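Side-chain contacts in spectinomycin phosphotransferase (Legionella pneumophila, PDB 3I1A), which probably phosphorylates the antibiotic spectinomycin with a nucleotide bound in its kinase-like fold, giving resistance to the drug: residues 68-73 against 80-85; 17-22 against 97-102; 62-67 against 135-140; 123-128 against 240-245. One frame throughout, in Å; residues are numbered along the deposited sequence.

Interaction 1. Residues 68-73 against 80-85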
# COMPACT_ATOMS: atom_id res chain seq x y z
N LEU A 68 -11.11 -14.23 1.40
CA LEU A 68 -11.58 -14.49 0.03
C LEU A 68 -10.43 -14.99 -0.85
O LEU A 68 -10.59 -15.95 -1.58
CB LEU A 68 -12.19 -13.22 -0.57
CG LEU A 68 -12.59 -13.26 -2.04
CD1 LEU A 68 -13.66 -14.29 -2.28
CD2 LEU A 68 -13.10 -11.89 -2.46
N LEU A 69 -9.26 -14.35 -0.76
CA LEU A 69 -8.11 -14.79 -1.56
C LEU A 69 -7.66 -16.19 -1.10
O LEU A 69 -7.30 -17.04 -1.92
CB LEU A 69 -6.95 -13.78 -1.44
CG LEU A 69 -7.31 -12.38 -1.96
CD1 LEU A 69 -6.16 -11.41 -1.70
CD2 LEU A 69 -7.67 -12.44 -3.44
N HIS A 70 -7.68 -16.42 0.21
CA HIS A 70 -7.27 -17.71 0.76
C HIS A 70 -8.13 -18.83 0.19
O HIS A 70 -7.61 -19.81 -0.35
CB HIS A 70 -7.38 -17.66 2.29
CG HIS A 70 -7.07 -18.96 2.97
ND1 HIS A 70 -8.02 -19.93 3.19
CD2 HIS A 70 -5.91 -19.45 3.47
CE1 HIS A 70 -7.47 -20.97 3.80
NE2 HIS A 70 -6.18 -20.70 3.98
N ASP A 71 -9.45 -18.67 0.29
CA ASP A 71 -10.39 -19.68 -0.20
C ASP A 71 -10.39 -19.78 -1.72
O ASP A 71 -10.74 -20.82 -2.28
CB ASP A 71 -11.82 -19.39 0.28
CG ASP A 71 -12.00 -19.61 1.77
OD1 ASP A 71 -11.02 -20.00 2.45
OD2 ASP A 71 -13.12 -19.41 2.28
N SER A 72 -9.97 -18.69 -2.37
CA SER A 72 -9.91 -18.62 -3.82
C SER A 72 -8.65 -19.30 -4.36
O SER A 72 -8.47 -19.42 -5.57
CB SER A 72 -9.93 -17.15 -4.26
OG SER A 72 -10.14 -17.02 -5.65
N GLY A 73 -7.78 -19.72 -3.44
CA GLY A 73 -6.56 -20.40 -3.85
C GLY A 73 -5.29 -19.60 -4.08
O GLY A 73 -4.25 -20.21 -4.38
N PRO A 80 -2.69 -15.49 7.88
CA PRO A 80 -2.67 -15.62 9.34
C PRO A 80 -2.65 -17.10 9.66
O PRO A 80 -3.05 -17.93 8.84
CB PRO A 80 -4.01 -15.04 9.78
CG PRO A 80 -4.31 -14.01 8.75
CD PRO A 80 -3.83 -14.66 7.44
N ILE A 81 -2.18 -17.42 10.86
CA ILE A 81 -2.19 -18.80 11.34
C ILE A 81 -3.68 -19.06 11.66
O ILE A 81 -4.36 -18.19 12.20
CB ILE A 81 -1.37 -18.93 12.66
CG1 ILE A 81 0.11 -18.61 12.41
CG2 ILE A 81 -1.53 -20.33 13.25
CD1 ILE A 81 0.75 -19.49 11.36
N HIS A 82 -4.19 -20.24 11.30
CA HIS A 82 -5.59 -20.56 11.57
C HIS A 82 -5.84 -20.82 13.05
O HIS A 82 -4.99 -21.41 13.73
CB HIS A 82 -6.00 -21.85 10.85
CG HIS A 82 -6.09 -21.73 9.37
ND1 HIS A 82 -5.33 -20.84 8.64
CD2 HIS A 82 -6.79 -22.45 8.47
CE1 HIS A 82 -5.56 -21.02 7.35
NE2 HIS A 82 -6.45 -21.99 7.22
N THR A 83 -7.01 -20.41 13.54
CA THR A 83 -7.38 -20.69 14.92
C THR A 83 -7.78 -22.16 14.91
O THR A 83 -7.86 -22.76 13.85
CB THR A 83 -8.58 -19.89 15.39
OG1 THR A 83 -9.76 -20.35 14.72
CG2 THR A 83 -8.36 -18.40 15.11
N LEU A 84 -8.04 -22.75 16.08
CA LEU A 84 -8.42 -24.15 16.13
C LEU A 84 -9.75 -24.40 15.42
O LEU A 84 -10.01 -25.52 14.95
CB LEU A 84 -8.48 -24.65 17.58
CG LEU A 84 -7.09 -24.79 18.23
CD1 LEU A 84 -7.22 -25.13 19.71
CD2 LEU A 84 -6.29 -25.86 17.47
N GLU A 85 -10.58 -23.35 15.32
CA GLU A 85 -11.88 -23.46 14.63
C GLU A 85 -11.68 -23.16 13.13
O GLU A 85 -12.65 -22.96 12.38
CB GLU A 85 -12.88 -22.46 15.21
CG GLU A 85 -13.05 -22.52 16.72
CD GLU A 85 -14.03 -21.47 17.25
OE1 GLU A 85 -13.94 -20.29 16.85
OE2 GLU A 85 -14.90 -21.83 18.07

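Interaction 2. Residues 17-22 against 97-102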
# COMPACT_ATOMS: atom_id res chain seq x y z
N VAL A 17 -5.22 -21.45 24.25
CA VAL A 17 -6.66 -21.69 24.15
C VAL A 17 -7.22 -21.66 22.73
O VAL A 17 -7.86 -22.62 22.29
CB VAL A 17 -7.43 -20.67 25.03
CG1 VAL A 17 -8.93 -20.69 24.73
CG2 VAL A 17 -7.20 -20.99 26.50
N HIS A 18 -6.94 -20.59 22.00
CA HIS A 18 -7.51 -20.42 20.67
C HIS A 18 -6.75 -20.95 19.48
O HIS A 18 -7.33 -21.12 18.41
CB HIS A 18 -7.79 -18.93 20.45
CG HIS A 18 -8.70 -18.35 21.48
ND1 HIS A 18 -10.04 -18.67 21.55
CD2 HIS A 18 -8.46 -17.50 22.51
CE1 HIS A 18 -10.59 -18.04 22.57
NE2 HIS A 18 -9.65 -17.33 23.18
N TYR A 19 -5.46 -21.18 19.65
CA TYR A 19 -4.63 -21.65 18.56
C TYR A 19 -3.93 -22.97 18.86
O TYR A 19 -3.38 -23.61 17.94
CB TYR A 19 -3.57 -20.59 18.22
CG TYR A 19 -4.14 -19.32 17.62
CD1 TYR A 19 -4.61 -18.29 18.42
CD2 TYR A 19 -4.20 -19.16 16.23
CE1 TYR A 19 -5.13 -17.10 17.84
CE2 TYR A 19 -4.72 -18.01 15.65
CZ TYR A 19 -5.18 -16.99 16.45
OH TYR A 19 -5.68 -15.85 15.84
N GLY A 20 -3.94 -23.37 20.13
CA GLY A 20 -3.29 -24.62 20.52
C GLY A 20 -1.78 -24.50 20.47
O GLY A 20 -1.07 -25.50 20.35
N ILE A 21 -1.28 -23.27 20.57
CA ILE A 21 0.15 -23.04 20.51
C ILE A 21 0.76 -22.71 21.88
O ILE A 21 0.22 -21.88 22.63
CB ILE A 21 0.48 -21.88 19.55
CG1 ILE A 21 0.02 -22.23 18.13
CG2 ILE A 21 1.98 -21.60 19.59
CD1 ILE A 21 0.00 -20.97 17.20
N ASP A 22 1.86 -23.37 22.21
CA ASP A 22 2.54 -23.11 23.48
C ASP A 22 3.65 -22.09 23.27
O ASP A 22 4.64 -22.36 22.58
CB ASP A 22 3.14 -24.40 24.08
CG ASP A 22 2.12 -25.21 24.85
OD1 ASP A 22 1.34 -24.64 25.64
OD2 ASP A 22 2.11 -26.45 24.67
N ILE A 97 -7.68 -11.01 17.76
CA ILE A 97 -6.28 -11.47 17.75
C ILE A 97 -6.04 -11.98 16.33
O ILE A 97 -6.86 -12.73 15.82
CB ILE A 97 -6.03 -12.71 18.66
CG1 ILE A 97 -6.22 -12.36 20.14
CG2 ILE A 97 -4.59 -13.22 18.48
CD1 ILE A 97 -5.90 -13.55 21.08
N ILE A 98 -4.95 -11.57 15.70
CA ILE A 98 -4.59 -12.06 14.36
C ILE A 98 -3.19 -12.57 14.54
O ILE A 98 -2.29 -11.79 14.87
CB ILE A 98 -4.50 -10.96 13.27
CG1 ILE A 98 -5.71 -10.03 13.32
CG2 ILE A 98 -4.45 -11.64 11.90
CD1 ILE A 98 -6.93 -10.60 12.73
N ALA A 99 -2.98 -13.86 14.33
CA ALA A 99 -1.65 -14.43 14.52
C ALA A 99 -0.99 -14.80 13.20
O ALA A 99 -1.63 -15.35 12.30
CB ALA A 99 -1.75 -15.65 15.43
N TYR A 100 0.30 -14.46 13.09
CA TYR A 100 1.11 -14.76 11.90
C TYR A 100 2.45 -15.35 12.27
O TYR A 100 2.98 -15.13 13.37
CB TYR A 100 1.44 -13.51 11.08
CG TYR A 100 0.28 -12.78 10.48
CD1 TYR A 100 -0.34 -11.74 11.16
CD2 TYR A 100 -0.18 -13.10 9.20
CE1 TYR A 100 -1.40 -11.03 10.59
CE2 TYR A 100 -1.23 -12.40 8.61
CZ TYR A 100 -1.83 -11.37 9.31
OH TYR A 100 -2.86 -10.65 8.73
N PRO A 101 3.04 -16.11 11.34
CA PRO A 101 4.36 -16.66 11.65
C PRO A 101 5.27 -15.42 11.58
O PRO A 101 5.02 -14.53 10.76
CB PRO A 101 4.58 -17.65 10.50
CG PRO A 101 3.82 -17.03 9.36
CD PRO A 101 2.54 -16.59 10.04
N PHE A 102 6.28 -15.33 12.44
CA PHE A 102 7.19 -14.18 12.44
C PHE A 102 8.24 -14.40 11.35
O PHE A 102 9.24 -15.08 11.57
CB PHE A 102 7.86 -14.03 13.81
CG PHE A 102 8.37 -12.65 14.09
CD1 PHE A 102 9.06 -12.37 15.27
CD2 PHE A 102 8.17 -11.61 13.18
CE1 PHE A 102 9.55 -11.08 15.54
CE2 PHE A 102 8.65 -10.32 13.44
CZ PHE A 102 9.34 -10.06 14.62
O HOH W 1 -4.89 -15.63 13.21

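Interaction 3. Residues 62-67 against 135-140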
# COMPACT_ATOMS: atom_id res chain seq x y z
N ASN A 62 -9.57 -5.97 5.62
CA ASN A 62 -8.36 -6.77 5.40
C ASN A 62 -8.64 -8.25 5.60
O ASN A 62 -8.28 -9.07 4.76
CB ASN A 62 -7.24 -6.32 6.34
CG ASN A 62 -6.12 -7.35 6.45
OD1 ASN A 62 -6.06 -8.12 7.41
ND2 ASN A 62 -5.22 -7.36 5.47
N LEU A 63 -9.30 -8.60 6.70
CA LEU A 63 -9.56 -10.01 6.98
C LEU A 63 -10.55 -10.62 6.01
O LEU A 63 -10.42 -11.78 5.64
CB LEU A 63 -10.03 -10.17 8.43
CG LEU A 63 -8.95 -9.73 9.44
CD1 LEU A 63 -9.54 -9.66 10.84
CD2 LEU A 63 -7.78 -10.70 9.40
N SER A 64 -11.55 -9.85 5.59
CA SER A 64 -12.53 -10.35 4.64
C SER A 64 -11.87 -10.67 3.30
O SER A 64 -12.12 -11.71 2.70
CB SER A 64 -13.63 -9.31 4.41
OG SER A 64 -14.57 -9.78 3.46
N ILE A 65 -11.02 -9.76 2.84
CA ILE A 65 -10.34 -9.97 1.57
C ILE A 65 -9.29 -11.07 1.63
O ILE A 65 -9.17 -11.84 0.70
CB ILE A 65 -9.75 -8.65 1.05
CG1 ILE A 65 -10.89 -7.69 0.73
CG2 ILE A 65 -8.90 -8.89 -0.19
CD1 ILE A 65 -11.92 -8.27 -0.26
N ILE A 66 -8.55 -11.13 2.74
CA ILE A 66 -7.52 -12.15 2.93
C ILE A 66 -8.20 -13.51 2.89
O ILE A 66 -7.68 -14.44 2.29
CB ILE A 66 -6.80 -11.98 4.31
CG1 ILE A 66 -5.90 -10.75 4.29
CG2 ILE A 66 -5.98 -13.23 4.64
CD1 ILE A 66 -4.83 -10.78 3.23
N ARG A 67 -9.37 -13.61 3.53
CA ARG A 67 -10.11 -14.88 3.53
C ARG A 67 -10.58 -15.22 2.11
O ARG A 67 -10.43 -16.35 1.65
CB ARG A 67 -11.32 -14.81 4.47
CG ARG A 67 -12.10 -16.12 4.47
CD ARG A 67 -13.57 -15.90 4.62
NE ARG A 67 -14.27 -15.76 3.34
CZ ARG A 67 -14.63 -14.61 2.78
NH1 ARG A 67 -14.36 -13.45 3.37
NH2 ARG A 67 -15.29 -14.62 1.62
N ILE A 135 -21.24 -10.19 -3.54
CA ILE A 135 -21.85 -8.90 -3.34
C ILE A 135 -21.69 -8.37 -1.92
O ILE A 135 -21.47 -7.18 -1.74
CB ILE A 135 -23.34 -8.92 -3.73
CG1 ILE A 135 -23.47 -9.21 -5.22
CG2 ILE A 135 -23.98 -7.57 -3.43
CD1 ILE A 135 -22.85 -8.13 -6.11
N SER A 136 -21.79 -9.24 -0.91
CA SER A 136 -21.65 -8.82 0.48
C SER A 136 -20.32 -8.13 0.69
O SER A 136 -20.22 -7.14 1.42
CB SER A 136 -21.77 -10.01 1.44
OG SER A 136 -20.73 -10.97 1.25
N ILE A 137 -19.28 -8.66 0.04
CA ILE A 137 -17.96 -8.07 0.17
C ILE A 137 -17.82 -6.84 -0.72
O ILE A 137 -17.15 -5.89 -0.33
CB ILE A 137 -16.87 -9.12 -0.15
CG1 ILE A 137 -16.96 -10.23 0.90
CG2 ILE A 137 -15.47 -8.46 -0.17
CD1 ILE A 137 -16.09 -11.46 0.64
N GLN A 138 -18.45 -6.84 -1.89
CA GLN A 138 -18.39 -5.65 -2.77
C GLN A 138 -18.92 -4.43 -2.01
O GLN A 138 -18.40 -3.32 -2.15
CB GLN A 138 -19.23 -5.84 -4.03
CG GLN A 138 -18.61 -6.81 -5.05
CD GLN A 138 -19.36 -6.86 -6.37
OE1 GLN A 138 -19.79 -5.82 -6.90
NE2 GLN A 138 -19.49 -8.06 -6.94
N GLN A 139 -19.93 -4.66 -1.18
CA GLN A 139 -20.56 -3.58 -0.40
C GLN A 139 -19.63 -3.04 0.67
O GLN A 139 -19.81 -1.92 1.14
CB GLN A 139 -21.87 -4.09 0.22
CG GLN A 139 -22.96 -4.39 -0.82
CD GLN A 139 -24.18 -5.12 -0.25
OE1 GLN A 139 -25.26 -5.10 -0.84
NE2 GLN A 139 -24.00 -5.79 0.89
N GLN A 140 -18.61 -3.83 1.02
CA GLN A 140 -17.63 -3.44 2.03
C GLN A 140 -16.38 -2.78 1.43
O GLN A 140 -15.59 -2.18 2.16
CB GLN A 140 -17.18 -4.67 2.83
CG GLN A 140 -18.31 -5.48 3.40
CD GLN A 140 -19.14 -4.72 4.41
OE1 GLN A 140 -19.72 -3.67 4.11
NE2 GLN A 140 -19.20 -5.25 5.64

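Interaction 4. Residues 123-128 against 240-245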
# COMPACT_ATOMS: atom_id res chain seq x y z
N LYS A 123 1.33 -13.30 -12.84
CA LYS A 123 0.34 -14.37 -12.70
C LYS A 123 -0.59 -14.15 -11.48
O LYS A 123 -1.80 -14.29 -11.56
CB LYS A 123 1.06 -15.71 -12.55
CG LYS A 123 0.20 -16.96 -12.30
CD LYS A 123 1.10 -18.19 -12.06
CE LYS A 123 2.31 -17.88 -11.13
NZ LYS A 123 3.15 -19.06 -10.62
N VAL A 124 0.00 -13.77 -10.35
CA VAL A 124 -0.76 -13.56 -9.12
C VAL A 124 -1.66 -12.34 -9.18
O VAL A 124 -2.82 -12.38 -8.74
CB VAL A 124 0.19 -13.47 -7.89
CG1 VAL A 124 -0.58 -13.07 -6.64
CG2 VAL A 124 0.84 -14.84 -7.68
N LEU A 125 -1.17 -11.25 -9.73
CA LEU A 125 -2.00 -10.07 -9.81
C LEU A 125 -3.14 -10.33 -10.79
O LEU A 125 -4.24 -9.84 -10.60
CB LEU A 125 -1.18 -8.86 -10.22
CG LEU A 125 -1.81 -7.50 -9.91
CD1 LEU A 125 -2.15 -7.40 -8.42
CD2 LEU A 125 -0.83 -6.40 -10.27
N ARG A 126 -2.92 -11.13 -11.84
CA ARG A 126 -4.03 -11.43 -12.74
C ARG A 126 -5.07 -12.27 -11.98
O ARG A 126 -6.28 -12.10 -12.15
CB ARG A 126 -3.53 -12.18 -13.99
CG ARG A 126 -4.64 -12.56 -15.00
CD ARG A 126 -5.27 -11.33 -15.64
NE ARG A 126 -6.37 -11.68 -16.55
CZ ARG A 126 -6.21 -12.22 -17.76
NH1 ARG A 126 -5.00 -12.48 -18.24
NH2 ARG A 126 -7.28 -12.51 -18.50
N GLN A 127 -4.59 -13.20 -11.15
CA GLN A 127 -5.48 -14.05 -10.35
C GLN A 127 -6.36 -13.20 -9.45
O GLN A 127 -7.55 -13.46 -9.29
CB GLN A 127 -4.68 -14.99 -9.44
CG GLN A 127 -4.28 -16.32 -10.04
CD GLN A 127 -3.79 -17.27 -8.96
OE1 GLN A 127 -2.71 -17.08 -8.41
NE2 GLN A 127 -4.59 -18.27 -8.62
N ILE A 128 -5.75 -12.19 -8.84
CA ILE A 128 -6.45 -11.30 -7.94
C ILE A 128 -7.49 -10.51 -8.72
O ILE A 128 -8.66 -10.45 -8.33
CB ILE A 128 -5.45 -10.34 -7.22
CG1 ILE A 128 -4.60 -11.13 -6.22
CG2 ILE A 128 -6.22 -9.22 -6.48
CD1 ILE A 128 -3.28 -10.43 -5.85
N GLU A 240 -6.09 -0.89 -13.98
CA GLU A 240 -4.96 0.02 -14.10
C GLU A 240 -4.54 0.64 -12.76
O GLU A 240 -3.42 1.13 -12.62
CB GLU A 240 -5.29 1.09 -15.16
CG GLU A 240 -5.33 0.55 -16.62
CD GLU A 240 -6.56 -0.29 -16.96
OE1 GLU A 240 -7.57 -0.26 -16.23
OE2 GLU A 240 -6.51 -0.98 -18.00
N ARG A 241 -5.43 0.60 -11.77
CA ARG A 241 -5.12 1.07 -10.41
C ARG A 241 -3.87 0.32 -9.91
O ARG A 241 -3.02 0.88 -9.19
CB ARG A 241 -6.29 0.76 -9.50
CG ARG A 241 -5.98 0.80 -8.01
CD ARG A 241 -5.83 2.22 -7.49
NE ARG A 241 -4.48 2.73 -7.72
CZ ARG A 241 -4.06 3.88 -7.24
NH1 ARG A 241 -4.89 4.64 -6.51
NH2 ARG A 241 -2.82 4.30 -7.49
N ASP A 242 -3.79 -0.97 -10.24
CA ASP A 242 -2.63 -1.75 -9.87
C ASP A 242 -1.56 -1.81 -10.97
O ASP A 242 -0.35 -1.76 -10.69
CB ASP A 242 -3.02 -3.20 -9.51
CG ASP A 242 -3.73 -3.31 -8.18
OD1 ASP A 242 -3.67 -2.34 -7.39
OD2 ASP A 242 -4.32 -4.37 -7.91
N LEU A 243 -1.99 -1.89 -12.23
CA LEU A 243 -1.01 -2.00 -13.30
C LEU A 243 -0.07 -0.80 -13.43
O LEU A 243 1.04 -0.94 -13.94
CB LEU A 243 -1.71 -2.30 -14.64
CG LEU A 243 -2.42 -3.66 -14.65
CD1 LEU A 243 -3.05 -3.96 -16.05
CD2 LEU A 243 -1.42 -4.75 -14.26
N MET A 244 -0.50 0.37 -12.96
CA MET A 244 0.30 1.57 -13.08
C MET A 244 1.65 1.45 -12.38
O MET A 244 2.60 2.15 -12.72
CB MET A 244 -0.46 2.77 -12.50
CG MET A 244 -0.73 2.67 -11.02
SD MET A 244 -0.46 4.27 -10.13
CE MET A 244 1.33 4.10 -9.77
N PHE A 245 1.73 0.54 -11.42
CA PHE A 245 2.98 0.35 -10.68
C PHE A 245 4.05 -0.40 -11.48
O PHE A 245 5.24 -0.26 -11.21
CB PHE A 245 2.70 -0.38 -9.37
CG PHE A 245 1.94 0.47 -8.37
CD1 PHE A 245 0.55 0.42 -8.30
CD2 PHE A 245 2.62 1.36 -7.54
CE1 PHE A 245 -0.16 1.24 -7.41
CE2 PHE A 245 1.91 2.18 -6.64
CZ PHE A 245 0.53 2.12 -6.58

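Interaction 1. Residues 68-73 against 80-85
His70 and His82 reach toward each other from opposite directions and meet through the NE2 and CE1 atoms of both imidazoles. The nearest approach brings His70 NE2 to 3.4 Å from His82 CE1. His70 CE1 lies 3.7 Å from His82 NE2. Seen from His82, the incoming nitrogen lies at the ring edge and in its plane; seen from His70, the partner comes in obliquely, and the planes meet at 62°. With centroids 5.1 Å apart, the pair is neither a stack nor a T-shaped arrangement. On the helix, the imidazole of His70 is swung beside its own carbonyl carbon (chi1 176°), which sends it out from the last turn toward the loop. On the loop, His82 has CG beside its backbone N (chi1 -70°), a turn that carries the NE2-CE1 side of the ring back to the helix although its CB leaves at an angle. The rotation of the His70 ring is fixed from the far side: ND1 donates to Asp71 OD1 at 3.1 Å, almost straight and in the ring plane, so the NE2 and CE1 end is presented to His82. Phe79 adds an edge-to-face ring contact with His70. Just past His70 the helix closes in a Schellman motif, where Gly73 has positive phi and its N bonds His70 O. The contact lies near the surface, between the end of helix 61-71 and the loop that runs on to strand 90-91; that loop is tied by backbone bonding of Ile81 with Ala99 to strand 95-101, on which Pro80 also rests.

Interaction 2. Residues 17-22 against 97-102
Tyr19, in the last turn of helix 10-19, reaches across to Ile97 and Ala99 of strand 95-101 and supplies nearly all the touching from its own segment. From CB, which points toward the strand, CG stands beside the backbone N (chi1 -68°), which aims the ring at the strand. Further out, CD2 packs 3.5 Å from His82 O, in the loop that borders the same strand. Next come the two CE atoms. CE2 lies 3.8 Å from Ala99 CB, and that methyl sits over one face of the ring, 4.2 Å from the centroid, in a CH-pi contact. CE1 meets the CG2 branch of Ile97 at 4.0 Å, with the two side chains sliding past each other in opposite directions. CZ is also close to the Ala99 methyl. At the tip, OH comes 3.3 Å from Ile97 O, and it is hydrogen-bonded to a water 2.8 Å away. The same water accepts a bond from Ala99 N, at 2.8 Å as well, and so joins the hydroxyl to the strand backbone. Gly20 then ends the helix with positive phi. Around this, the ring touches Thr83 and Gln90, while Ala99 and Ile97 rest on Ile51 and Leu53 of strand 48-55. The chemistry is that of an amphipathic phenol: an apolar ring seals the helix against the nucleotide-lobe sheet, and the water passes on a polar link that satisfies the buried amide of Ala99, two residues before Pro101, which lines the adenine nucleotide site.

Interaction 3. Residues 62-67 against 135-140
Ile137 inserts its side chain against helix 61-71 and meets three residues there with three different atoms. Its CG2 branch packs on Ile65 CD1 at 3.6 Å, the apolar heart of the contact. CG1 lies 3.5 Å from Ser64 OG in the conformer described. The terminal CD1 goes on to Arg67, coming to 3.4 Å from NH2 at the edge of the guanidinium and near its plane. An extended chain places it there: CG1 lies beside the backbone N and CD1 continues anti to CA (chi2 172°). Arg67 answers with a bent chain, turned at chi2 and chi3, that folds the guanidinium back along its own helix; in the same Ser64 conformer, OG also lies at its edge. In the second shell, Ile65 is backed by Pro234. Asp71, one turn on from Arg67, forms a long, weak ion pair with Arg67 NE. On the other face of the helix, Asn62 ND2 bonds the carbonyl oxygen of Trp231, and Leu63 packs on Ile98 of the sheet. The short helix 135-138 is held from its own side by Gln138 NE2 bonding Val133 O. Contact across the two segments is thus by van der Waals packing: Ile137 packs between Ile65 and the guanidinium edge of Arg67, with the serine hydroxyl a less certain third partner, joining the nucleotide-lobe helix to the segment beyond helix 115-129 without a polar bond.

Interaction 4. Residues 123-128 against 240-245
Leu125 and Asp242 mark the closest approach of the two backbones, with CA atoms 8.3 Å apart. The segment 123-128 is regular helix, whereas 240-245 is a short helical turn held by Met244 N bonding Glu240 O, after which Phe245 N reaches back to Asp242 O. At this spacing only side chains bridge the gap. Leu125 has CG beside its carbonyl carbon (chi1 -161°), which spreads its two methyls toward the other helix. CD2 packs 4.0 Å from Asp242 CB and, more loosely, 4.4 Å from Leu243 CD2. CD1 lies 3.8 Å from Asp242 OD2, so a leucine methyl lies beside a carboxylate whose chain crosses it at a slant. Leu243 turns its end toward Leu125, and both pack on Phe263 of helix 257-267. The polar end of Asp242 is directed elsewhere: OD1 accepts from Ser211 N, and OD2 from both His210 N and His129 NE2. Two backbone amides and a histidine thus grip the buried carboxylate and fix its rotation, which would probably favour its ionised form. Strand 207-209 adds Cys209 against its side. An aspartate holding backbone N-H groups in this way recalls the helix F aspartate of protein kinases, which steadies the catalytic loop. The side chain of Asn217, which binds magnesium when the metal is present, is about 9 Å from that of Asp242. Leu125 therefore offers an apolar wall to a carboxylate held by hydrogen bonds and probably ionised, consistent with a buried joint near the magnesium site.

Interactions 1 and 3 share helix 61-71, one at its end and the other on its flank, their centres 13 Å apart; Pro80 CD touches Ile66 CG2 at 3.8 Å. Interaction 2 meets interaction 1 through the backbone, where Ile81 N and Ala99 O are 2.6 Å apart, and interaction 3 where Ile98 CD1 is 3.4 Å from Leu63 CD1. These three form one continuous patch around the sheet that carries Lys52 and Pro101 of the nucleotide site. Interaction 4 touches none of the others, though its nearest atoms come to about 4 Å from those of interaction 1. Side chains of Asp242 and of Ile65 in interaction 3 each lie about 11 Å from that of Asp230, a magnesium ligand.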